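PDB 2EZV: type II restriction enzyme SfiI, which recognises the double-stranded DNA sequence GGCCNNNNNGGCC as a tetramer and cleaves it within the five-base spacer, leaving 5'-phosphates. Local coordinates for residues M1-S9 against W85-P94; V25-K36 against L237-P248. One frame throughout, in Å; residues are numbered along the deposited sequence.

Contact 1 of 2, residues M1-S9 against W85-P94; sequences MHQDYRELS and WLPSPHGLLP
M1 and H2, the very start of the chain, are held against a β turn where G91 allows no side chain. With phi 136°, G91 would jam a CB against the carbonyl before it, and that CB would also strike H2 O; a bare CA instead offers a CA-H...O contact, G91 CA to H2 O at 3.5 Å. M1 CB sits 3.2 Å from H90 O, and its CE reaches P89 O. H2 N donates almost straight to H90 O at 2.7 Å. The type I turn S88-G91 is braced by S88 OG, which accepts from H90 N and donates to G91 O. H2 CG lies anti to the carbonyl carbon (chi1 -54°), and ND1 donates to E7 OE1 at 2.9 Å, the carboxylate oxygen tilted 32° from the ring plane. With an alanine in place of H2, the E7 carboxylate would probably lose its imidazole mate and be freer to turn. Waters bridge H2 O to L92 N and Q3 NE2 to L92 O; Q3 OE1 is bound by L265 N of the second subunit. Branched, apolar L8 and L93, both buried, meet tip to tip, L8 CD1 to L93 CD1 at 3.6 Å. The turn joins antiparallel strands 80-86 and 93-104, while L8 leads into helix 10-41, whose V16 touches H90.

Contact 2 of 2, residues V25-K36 against L237-P248; sequences VQALQQYSKEAK and LHYSADSEYTQP
Y239 and Y245 meet the helix with differently placed rings, and S32 lies at the rim of both. Y245 lays one face on K33, whose CB stands 3.5 Å from the ring centroid and 9° off the normal, a CH-pi contact. K33 is extended as far as CE (chi1 179°), carrying CD along the Y245 ring, then bends at chi4; NZ stands 3.6 Å from E244 OE1, a long salt bridge. Lysine suits this rim, having a greasy stem and a charged end. Y239 is sandwiched: the stem of K36 slides antiparallel over one face, CD reaching Y239 CD2 at 3.5 Å, while T246 CG2 sits over the centre of the other. Its OH donates to S32 O at 2.6 Å, an oxygen that also accepts from K36 N. S32 OG accepts from T246 N at 2.8 Å and donates to Q29 O, so a small hydroxyl satisfies loop and helix together just before the helix kinks. Farther along, L237 spreads its branches over V25 and L28, CD1 to L28 CB being 3.7 Å. The whole is a long helix packed on a sheet-end strand, 234-238, and the loop after it, consistent with the α/β architecture of the PDDEXK nucleases.

How the contacts relate
From the N terminus the chain passes through 1-9 into helix 10-41, whose 25-36 portion belongs to contact 2. It then runs through helix 49-62 and strand 80-86 to 85-94, where contact 1 closes its loop; the loop of contact 2 closes much later, at 237-248. The two loops therefore cross. Contact 1 fastens the N terminus to the 80-86/93-104 hairpin, and contact 2 fastens helix 10-41 to strand 234-238 and its following loop, at separate parts of one sheet. Their centres lie about 31 Å apart, without touching. They do meet between subunits: L92 packs on Q26 of the second subunit, and Q26 on that subunit's L92.

Contact 1 of 2, residues M1-S9 against W85-P94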
loop_
_atom_site.group_PDB
_atom_site.type_symbol
_atom_site.label_atom_id
_atom_site.label_comp_id
_atom_site.label_asym_id
_atom_site.label_seq_id
_atom_site.Cartn_x
_atom_site.Cartn_y
_atom_site.Cartn_z
ATOM N N MET D 1 14.332 6.853 25.063
ATOM C CA MET D 1 12.958 7.066 24.528
ATOM C C MET D 1 11.908 6.181 25.202
ATOM O O MET D 1 12.242 5.282 25.976
ATOM C CB MET D 1 12.953 6.849 23.010
ATOM C CG MET D 1 13.815 5.692 22.513
ATOM S SD MET D 1 14.343 5.884 20.756
ATOM C CE MET D 1 14.065 7.618 20.446
ATOM N N HIS D 2 10.639 6.440 24.905
ATOM C CA HIS D 2 9.546 5.681 25.508
ATOM C C HIS D 2 8.653 4.943 24.513
ATOM O O HIS D 2 8.627 5.260 23.321
ATOM C CB HIS D 2 8.659 6.623 26.319
ATOM C CG HIS D 2 9.401 7.429 27.333
ATOM N ND1 HIS D 2 9.916 6.879 28.489
ATOM C CD2 HIS D 2 9.717 8.745 27.366
ATOM C CE1 HIS D 2 10.516 7.823 29.190
ATOM N NE2 HIS D 2 10.410 8.964 28.531
ATOM N N GLN D 3 7.926 3.953 25.026
ATOM C CA GLN D 3 6.967 3.197 24.227
ATOM C C GLN D 3 5.590 3.468 24.838
ATOM O O GLN D 3 4.579 3.486 24.140
ATOM C CB GLN D 3 7.248 1.692 24.273
ATOM C CG GLN D 3 8.434 1.214 23.443
ATOM C CD GLN D 3 8.405 -0.296 23.236
ATOM O OE1 GLN D 3 8.350 -1.064 24.198
ATOM N NE2 GLN D 3 8.432 -0.728 21.974
ATOM N N ASP D 4 5.571 3.679 26.152
ATOM C CA ASP D 4 4.342 3.953 26.893
ATOM C C ASP D 4 4.151 5.468 26.941
ATOM O O ASP D 4 4.916 6.179 27.585
ATOM C CB ASP D 4 4.469 3.408 28.318
ATOM C CG ASP D 4 3.142 3.345 29.046
ATOM O OD1 ASP D 4 2.391 4.341 29.024
ATOM O OD2 ASP D 4 2.856 2.293 29.651
ATOM N N TYR D 5 3.124 5.963 26.268
ATOM C CA TYR D 5 2.883 7.394 26.237
ATOM C C TYR D 5 2.705 8.016 27.626
ATOM O O TYR D 5 2.975 9.198 27.814
ATOM C CB TYR D 5 1.666 7.689 25.373
ATOM C CG TYR D 5 0.350 7.514 26.084
ATOM C CD1 TYR D 5 -0.313 8.613 26.633
ATOM C CD2 TYR D 5 -0.229 6.253 26.224
ATOM C CE1 TYR D 5 -1.517 8.464 27.298
ATOM C CE2 TYR D 5 -1.437 6.090 26.896
ATOM C CZ TYR D 5 -2.072 7.203 27.429
ATOM O OH TYR D 5 -3.253 7.063 28.101
ATOM N N ARG D 6 2.252 7.231 28.600
ATOM C CA ARG D 6 2.064 7.762 29.947
ATOM C C ARG D 6 3.389 8.213 30.560
ATOM O O ARG D 6 3.413 9.088 31.419
ATOM C CB ARG D 6 1.374 6.719 30.837
ATOM C CG ARG D 6 -0.095 6.494 30.465
ATOM C CD ARG D 6 -0.680 5.234 31.082
ATOM N NE ARG D 6 0.092 4.047 30.739
ATOM C CZ ARG D 6 -0.291 2.802 31.004
ATOM N NH1 ARG D 6 -1.450 2.577 31.615
ATOM N NH2 ARG D 6 0.489 1.781 30.667
ATOM N N GLU D 7 4.494 7.631 30.110
ATOM C CA GLU D 7 5.792 8.020 30.627
ATOM C C GLU D 7 6.273 9.300 29.951
ATOM O O GLU D 7 7.341 9.816 30.279
ATOM C CB GLU D 7 6.819 6.929 30.384
ATOM C CG GLU D 7 6.410 5.574 30.850
ATOM C CD GLU D 7 7.529 4.586 30.686
ATOM O OE1 GLU D 7 8.325 4.755 29.731
ATOM O OE2 GLU D 7 7.611 3.643 31.501
ATOM N N LEU D 8 5.513 9.795 28.980
ATOM C CA LEU D 8 5.894 11.033 28.307
ATOM C C LEU D 8 5.428 12.184 29.174
ATOM O O LEU D 8 4.430 12.067 29.884
ATOM C CB LEU D 8 5.218 11.164 26.935
ATOM C CG LEU D 8 5.630 10.227 25.801
ATOM C CD1 LEU D 8 4.975 10.695 24.503
ATOM C CD2 LEU D 8 7.136 10.232 25.658
ATOM N N SER D 9 6.148 13.294 29.125
ATOM C CA SER D 9 5.745 14.460 29.890
ATOM C C SER D 9 4.605 15.092 29.089
ATOM O O SER D 9 4.418 14.782 27.911
ATOM C CB SER D 9 6.905 15.443 29.997
ATOM O OG SER D 9 7.257 15.924 28.712
ATOM N N TRP D 85 2.274 2.833 14.277
ATOM C CA TRP D 85 3.454 3.246 15.033
ATOM C C TRP D 85 3.794 4.647 14.534
ATOM O O TRP D 85 3.864 4.884 13.326
ATOM C CB TRP D 85 4.663 2.345 14.753
ATOM C CG TRP D 85 4.594 0.964 15.312
ATOM C CD1 TRP D 85 4.370 -0.185 14.622
ATOM C CD2 TRP D 85 4.857 0.576 16.667
ATOM N NE1 TRP D 85 4.488 -1.272 15.457
ATOM C CE2 TRP D 85 4.789 -0.835 16.717
ATOM C CE3 TRP D 85 5.154 1.284 17.843
ATOM C CZ2 TRP D 85 5.008 -1.557 17.898
ATOM C CZ3 TRP D 85 5.373 0.563 19.020
ATOM C CH2 TRP D 85 5.299 -0.843 19.034
ATOM N N LEU D 86 4.000 5.575 15.454
ATOM C CA LEU D 86 4.345 6.923 15.063
ATOM C C LEU D 86 5.797 7.198 15.444
ATOM O O LEU D 86 6.125 7.345 16.621
ATOM C CB LEU D 86 3.427 7.928 15.761
ATOM C CG LEU D 86 3.667 9.411 15.443
ATOM C CD1 LEU D 86 3.377 9.655 13.964
ATOM C CD2 LEU D 86 2.774 10.294 16.323
ATOM N N PRO D 87 6.693 7.252 14.453
ATOM C CA PRO D 87 8.091 7.522 14.803
ATOM C C PRO D 87 8.275 8.952 15.297
ATOM O O PRO D 87 7.650 9.878 14.783
ATOM C CB PRO D 87 8.838 7.250 13.498
ATOM C CG PRO D 87 7.829 7.531 12.449
ATOM C CD PRO D 87 6.546 6.961 13.016
ATOM N N SER D 88 9.117 9.129 16.307
ATOM C CA SER D 88 9.377 10.458 16.845
ATOM C C SER D 88 10.604 10.404 17.737
ATOM O O SER D 88 11.083 9.338 18.079
ATOM C CB SER D 88 8.182 10.959 17.664
ATOM O OG SER D 88 8.195 10.407 18.962
ATOM N N PRO D 89 11.125 11.564 18.135
ATOM C CA PRO D 89 12.307 11.521 18.992
ATOM C C PRO D 89 11.976 11.066 20.405
ATOM O O PRO D 89 12.864 10.702 21.166
ATOM C CB PRO D 89 12.830 12.954 18.922
ATOM C CG PRO D 89 11.580 13.745 18.739
ATOM C CD PRO D 89 10.804 12.944 17.737
ATOM N N HIS D 90 10.693 11.074 20.749
ATOM C CA HIS D 90 10.267 10.655 22.076
ATOM C C HIS D 90 10.261 9.134 22.136
ATOM O O HIS D 90 10.217 8.538 23.218
ATOM C CB HIS D 90 8.855 11.155 22.370
ATOM C CG HIS D 90 8.601 12.561 21.928
ATOM N ND1 HIS D 90 9.326 13.635 22.395
ATOM C CD2 HIS D 90 7.672 13.073 21.085
ATOM C CE1 HIS D 90 8.854 14.748 21.864
ATOM N NE2 HIS D 90 7.849 14.434 21.067
ATOM N N GLY D 91 10.289 8.520 20.958
ATOM C CA GLY D 91 10.266 7.072 20.846
ATOM C C GLY D 91 9.303 6.663 19.739
ATOM O O GLY D 91 8.571 7.506 19.209
ATOM N N LEU D 92 9.316 5.387 19.366
ATOM C CA LEU D 92 8.407 4.896 18.335
ATOM C C LEU D 92 7.099 4.589 19.065
ATOM O O LEU D 92 6.918 3.512 19.648
ATOM C CB LEU D 92 8.961 3.636 17.688
ATOM C CG LEU D 92 8.066 3.021 16.621
ATOM C CD1 LEU D 92 7.959 3.972 15.431
ATOM C CD2 LEU D 92 8.654 1.669 16.195
ATOM N N LEU D 93 6.187 5.551 19.016
ATOM C CA LEU D 93 4.930 5.441 19.723
ATOM C C LEU D 93 3.755 4.754 19.054
ATOM O O LEU D 93 3.360 5.098 17.935
ATOM C CB LEU D 93 4.487 6.833 20.162
ATOM C CG LEU D 93 5.544 7.630 20.926
ATOM C CD1 LEU D 93 4.980 8.995 21.295
ATOM C CD2 LEU D 93 5.972 6.859 22.171
ATOM N N PRO D 94 3.191 3.747 19.734
ATOM C CA PRO D 94 2.031 3.030 19.196
ATOM C C PRO D 94 0.887 4.066 19.290
ATOM O O PRO D 94 0.741 4.757 20.310
ATOM C CB PRO D 94 1.873 1.860 20.167
ATOM C CG PRO D 94 2.391 2.437 21.465
ATOM C CD PRO D 94 3.629 3.175 21.017
HETATM O O HOH W 1 10.306 3.503 21.822
HETATM O O HOH W 2 8.617 1.306 19.978
#

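Contact 2 of 2, residues V25-K36 against L237-P248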
loop_
_atom_site.group_PDB
_atom_site.type_symbol
_atom_site.label_atom_id
_atom_site.label_comp_id
_atom_site.label_asym_id
_atom_site.label_seq_id
_atom_site.Cartn_x
_atom_site.Cartn_y
_atom_site.Cartn_z
ATOM N N VAL D 25 -2.211 17.992 7.870
ATOM C CA VAL D 25 -2.418 19.251 7.146
ATOM C C VAL D 25 -1.782 19.219 5.763
ATOM O O VAL D 25 -2.326 19.814 4.827
ATOM C CB VAL D 25 -1.858 20.473 7.913
ATOM C CG1 VAL D 25 -1.944 21.739 7.036
ATOM C CG2 VAL D 25 -2.652 20.686 9.178
ATOM N N GLN D 26 -0.633 18.548 5.633
ATOM C CA GLN D 26 0.039 18.427 4.337
ATOM C C GLN D 26 -0.822 17.596 3.410
ATOM O O GLN D 26 -0.958 17.901 2.230
ATOM C CB GLN D 26 1.383 17.706 4.452
ATOM C CG GLN D 26 2.537 18.583 4.843
ATOM C CD GLN D 26 2.945 19.580 3.778
ATOM O OE1 GLN D 26 3.363 20.672 4.103
ATOM N NE2 GLN D 26 2.846 19.202 2.516
ATOM N N ALA D 27 -1.373 16.519 3.954
ATOM C CA ALA D 27 -2.215 15.616 3.185
ATOM C C ALA D 27 -3.399 16.386 2.624
ATOM O O ALA D 27 -3.646 16.373 1.422
ATOM C CB ALA D 27 -2.692 14.471 4.066
ATOM N N LEU D 28 -4.116 17.080 3.497
ATOM C CA LEU D 28 -5.269 17.848 3.057
ATOM C C LEU D 28 -4.828 18.932 2.074
ATOM O O LEU D 28 -5.477 19.154 1.055
ATOM C CB LEU D 28 -5.975 18.450 4.271
ATOM C CG LEU D 28 -6.638 17.372 5.138
ATOM C CD1 LEU D 28 -6.934 17.908 6.535
ATOM C CD2 LEU D 28 -7.908 16.877 4.438
ATOM N N GLN D 29 -3.708 19.586 2.365
ATOM C CA GLN D 29 -3.215 20.631 1.483
ATOM C C GLN D 29 -2.975 20.102 0.076
ATOM O O GLN D 29 -3.516 20.628 -0.899
ATOM C CB GLN D 29 -1.910 21.223 2.015
ATOM C CG GLN D 29 -1.246 22.174 1.019
ATOM C CD GLN D 29 -2.111 23.387 0.691
ATOM O OE1 GLN D 29 -2.017 23.951 -0.402
ATOM N NE2 GLN D 29 -2.945 23.804 1.643
ATOM N N GLN D 30 -2.158 19.058 -0.020
ATOM C CA GLN D 30 -1.819 18.467 -1.301
ATOM C C GLN D 30 -3.017 17.821 -1.996
ATOM O O GLN D 30 -2.993 17.581 -3.204
ATOM C CB GLN D 30 -0.664 17.471 -1.105
ATOM C CG GLN D 30 0.591 18.172 -0.563
ATOM C CD GLN D 30 1.833 17.300 -0.494
ATOM O OE1 GLN D 30 2.919 17.791 -0.204
ATOM N NE2 GLN D 30 1.680 16.011 -0.755
ATOM N N TYR D 31 -4.072 17.558 -1.236
ATOM C CA TYR D 31 -5.281 16.960 -1.791
ATOM C C TYR D 31 -6.388 18.002 -1.982
ATOM O O TYR D 31 -7.475 17.667 -2.445
ATOM C CB TYR D 31 -5.794 15.868 -0.855
ATOM C CG TYR D 31 -6.877 15.003 -1.463
ATOM C CD1 TYR D 31 -6.580 14.105 -2.493
ATOM C CD2 TYR D 31 -8.203 15.087 -1.022
ATOM C CE1 TYR D 31 -7.573 13.313 -3.070
ATOM C CE2 TYR D 31 -9.205 14.297 -1.601
ATOM C CZ TYR D 31 -8.881 13.417 -2.622
ATOM O OH TYR D 31 -9.860 12.644 -3.209
ATOM N N SER D 32 -6.106 19.258 -1.633
ATOM C CA SER D 32 -7.109 20.323 -1.716
ATOM C C SER D 32 -7.708 20.595 -3.099
ATOM O O SER D 32 -8.894 20.891 -3.206
ATOM C CB SER D 32 -6.552 21.628 -1.132
ATOM O OG SER D 32 -5.638 22.245 -2.016
ATOM N N LYS D 33 -6.906 20.507 -4.156
ATOM C CA LYS D 33 -7.430 20.750 -5.500
ATOM C C LYS D 33 -8.510 19.729 -5.839
ATOM O O LYS D 33 -9.610 20.095 -6.266
ATOM C CB LYS D 33 -6.315 20.667 -6.541
ATOM C CG LYS D 33 -6.787 20.893 -7.977
ATOM C CD LYS D 33 -5.621 20.830 -8.941
ATOM C CE LYS D 33 -6.067 21.011 -10.379
ATOM N NZ LYS D 33 -7.014 19.943 -10.803
ATOM N N GLU D 34 -8.194 18.450 -5.642
ATOM C CA GLU D 34 -9.141 17.385 -5.930
ATOM C C GLU D 34 -10.308 17.405 -4.956
ATOM O O GLU D 34 -11.432 17.039 -5.314
ATOM C CB GLU D 34 -8.447 16.024 -5.889
ATOM C CG GLU D 34 -9.416 14.845 -5.887
ATOM C CD GLU D 34 -8.728 13.519 -6.116
ATOM O OE1 GLU D 34 -9.323 12.478 -5.772
ATOM O OE2 GLU D 34 -7.597 13.520 -6.645
ATOM N N ALA D 35 -10.044 17.835 -3.726
ATOM C CA ALA D 35 -11.092 17.904 -2.713
ATOM C C ALA D 35 -12.170 18.911 -3.120
ATOM O O ALA D 35 -13.367 18.621 -3.040
ATOM C CB ALA D 35 -10.496 18.292 -1.360
ATOM N N LYS D 36 -11.741 20.092 -3.557
ATOM C CA LYS D 36 -12.679 21.128 -3.972
ATOM C C LYS D 36 -13.502 20.590 -5.130
ATOM O O LYS D 36 -14.728 20.707 -5.147
ATOM C CB LYS D 36 -11.935 22.391 -4.407
ATOM C CG LYS D 36 -12.849 23.565 -4.697
ATOM C CD LYS D 36 -12.059 24.848 -4.878
ATOM C CE LYS D 36 -12.980 26.042 -5.143
ATOM N NZ LYS D 36 -13.693 25.937 -6.459
ATOM N N LEU D 237 -7.131 25.804 6.105
ATOM C CA LEU D 237 -6.714 25.754 4.712
ATOM C C LEU D 237 -7.854 26.429 3.962
ATOM O O LEU D 237 -8.939 25.872 3.813
ATOM C CB LEU D 237 -6.528 24.305 4.253
ATOM C CG LEU D 237 -5.443 23.552 5.036
ATOM C CD1 LEU D 237 -5.292 22.124 4.491
ATOM C CD2 LEU D 237 -4.115 24.315 4.933
ATOM N N HIS D 238 -7.602 27.646 3.501
ATOM C CA HIS D 238 -8.625 28.424 2.817
ATOM C C HIS D 238 -8.435 28.521 1.307
ATOM O O HIS D 238 -7.303 28.609 0.814
ATOM C CB HIS D 238 -8.674 29.822 3.456
ATOM C CG HIS D 238 -9.622 30.766 2.790
ATOM N ND1 HIS D 238 -9.205 31.727 1.894
ATOM C CD2 HIS D 238 -10.970 30.881 2.867
ATOM C CE1 HIS D 238 -10.254 32.393 1.447
ATOM N NE2 HIS D 238 -11.337 31.899 2.020
ATOM N N TYR D 239 -9.553 28.481 0.583
ATOM C CA TYR D 239 -9.555 28.582 -0.877
ATOM C C TYR D 239 -9.828 30.015 -1.330
ATOM O O TYR D 239 -10.684 30.697 -0.770
ATOM C CB TYR D 239 -10.639 27.695 -1.504
ATOM C CG TYR D 239 -10.446 26.198 -1.402
ATOM C CD1 TYR D 239 -11.027 25.469 -0.362
ATOM C CD2 TYR D 239 -9.745 25.497 -2.385
ATOM C CE1 TYR D 239 -10.922 24.083 -0.306
ATOM C CE2 TYR D 239 -9.633 24.101 -2.341
ATOM C CZ TYR D 239 -10.222 23.404 -1.297
ATOM O OH TYR D 239 -10.099 22.031 -1.222
ATOM N N SER D 240 -9.105 30.458 -2.351
ATOM C CA SER D 240 -9.289 31.791 -2.919
ATOM C C SER D 240 -9.086 31.653 -4.425
ATOM O O SER D 240 -8.634 30.605 -4.890
ATOM C CB SER D 240 -8.280 32.785 -2.330
ATOM O OG SER D 240 -6.951 32.500 -2.734
ATOM N N ALA D 241 -9.415 32.695 -5.185
ATOM C CA ALA D 241 -9.279 32.661 -6.640
ATOM C C ALA D 241 -7.830 32.675 -7.146
ATOM O O ALA D 241 -7.590 32.652 -8.354
ATOM C CB ALA D 241 -10.053 33.825 -7.254
ATOM N N ASP D 242 -6.866 32.709 -6.233
ATOM C CA ASP D 242 -5.455 32.734 -6.620
ATOM C C ASP D 242 -4.903 31.365 -7.007
ATOM O O ASP D 242 -3.941 31.273 -7.770
ATOM C CB ASP D 242 -4.613 33.317 -5.480
ATOM C CG ASP D 242 -4.914 34.787 -5.229
ATOM O OD1 ASP D 242 -4.370 35.364 -4.260
ATOM O OD2 ASP D 242 -5.697 35.375 -6.009
ATOM N N SER D 243 -5.519 30.302 -6.492
ATOM C CA SER D 243 -5.048 28.953 -6.777
ATOM C C SER D 243 -6.124 27.887 -6.627
ATOM O O SER D 243 -7.053 28.042 -5.832
ATOM C CB SER D 243 -3.881 28.616 -5.845
ATOM O OG SER D 243 -3.399 27.311 -6.089
ATOM N N GLU D 244 -5.982 26.798 -7.379
ATOM C CA GLU D 244 -6.937 25.692 -7.320
ATOM C C GLU D 244 -6.793 24.962 -5.990
ATOM O O GLU D 244 -7.727 24.310 -5.524
ATOM C CB GLU D 244 -6.688 24.686 -8.442
ATOM C CG GLU D 244 -6.631 25.249 -9.842
ATOM C CD GLU D 244 -6.491 24.142 -10.873
ATOM O OE1 GLU D 244 -7.528 23.523 -11.209
ATOM O OE2 GLU D 244 -5.349 23.874 -11.326
ATOM N N TYR D 245 -5.605 25.042 -5.398
ATOM C CA TYR D 245 -5.367 24.401 -4.116
ATOM C C TYR D 245 -5.617 25.448 -3.058
ATOM O O TYR D 245 -5.708 26.633 -3.365
ATOM C CB TYR D 245 -3.919 23.932 -3.974
ATOM C CG TYR D 245 -3.488 22.848 -4.923
ATOM C CD1 TYR D 245 -3.167 23.135 -6.250
ATOM C CD2 TYR D 245 -3.366 21.531 -4.484
ATOM C CE1 TYR D 245 -2.729 22.131 -7.117
ATOM C CE2 TYR D 245 -2.934 20.523 -5.339
ATOM C CZ TYR D 245 -2.617 20.826 -6.653
ATOM O OH TYR D 245 -2.202 19.816 -7.494
ATOM N N THR D 246 -5.721 25.010 -1.814
ATOM C CA THR D 246 -5.923 25.936 -0.717
ATOM C C THR D 246 -4.605 26.677 -0.443
ATOM O O THR D 246 -3.552 26.291 -0.945
ATOM C CB THR D 246 -6.343 25.189 0.563
ATOM O OG1 THR D 246 -5.490 24.053 0.746
ATOM C CG2 THR D 246 -7.800 24.736 0.477
ATOM N N GLN D 247 -4.676 27.746 0.343
ATOM C CA GLN D 247 -3.485 28.504 0.699
ATOM C C GLN D 247 -2.743 27.696 1.764
ATOM O O GLN D 247 -3.257 27.473 2.864
ATOM C CB GLN D 247 -3.867 29.885 1.251
ATOM C CG GLN D 247 -4.563 30.782 0.242
ATOM C CD GLN D 247 -3.644 31.244 -0.884
ATOM O OE1 GLN D 247 -4.106 31.598 -1.974
ATOM N NE2 GLN D 247 -2.338 31.257 -0.619
ATOM N N PRO D 248 -1.525 27.235 1.442
ATOM C CA PRO D 248 -0.718 26.445 2.375
ATOM C C PRO D 248 -0.247 27.302 3.547
ATOM O O PRO D 248 0.865 27.829 3.534
ATOM C CB PRO D 248 0.436 25.973 1.497
ATOM C CG PRO D 248 0.644 27.173 0.604
ATOM C CD PRO D 248 -0.768 27.530 0.209
#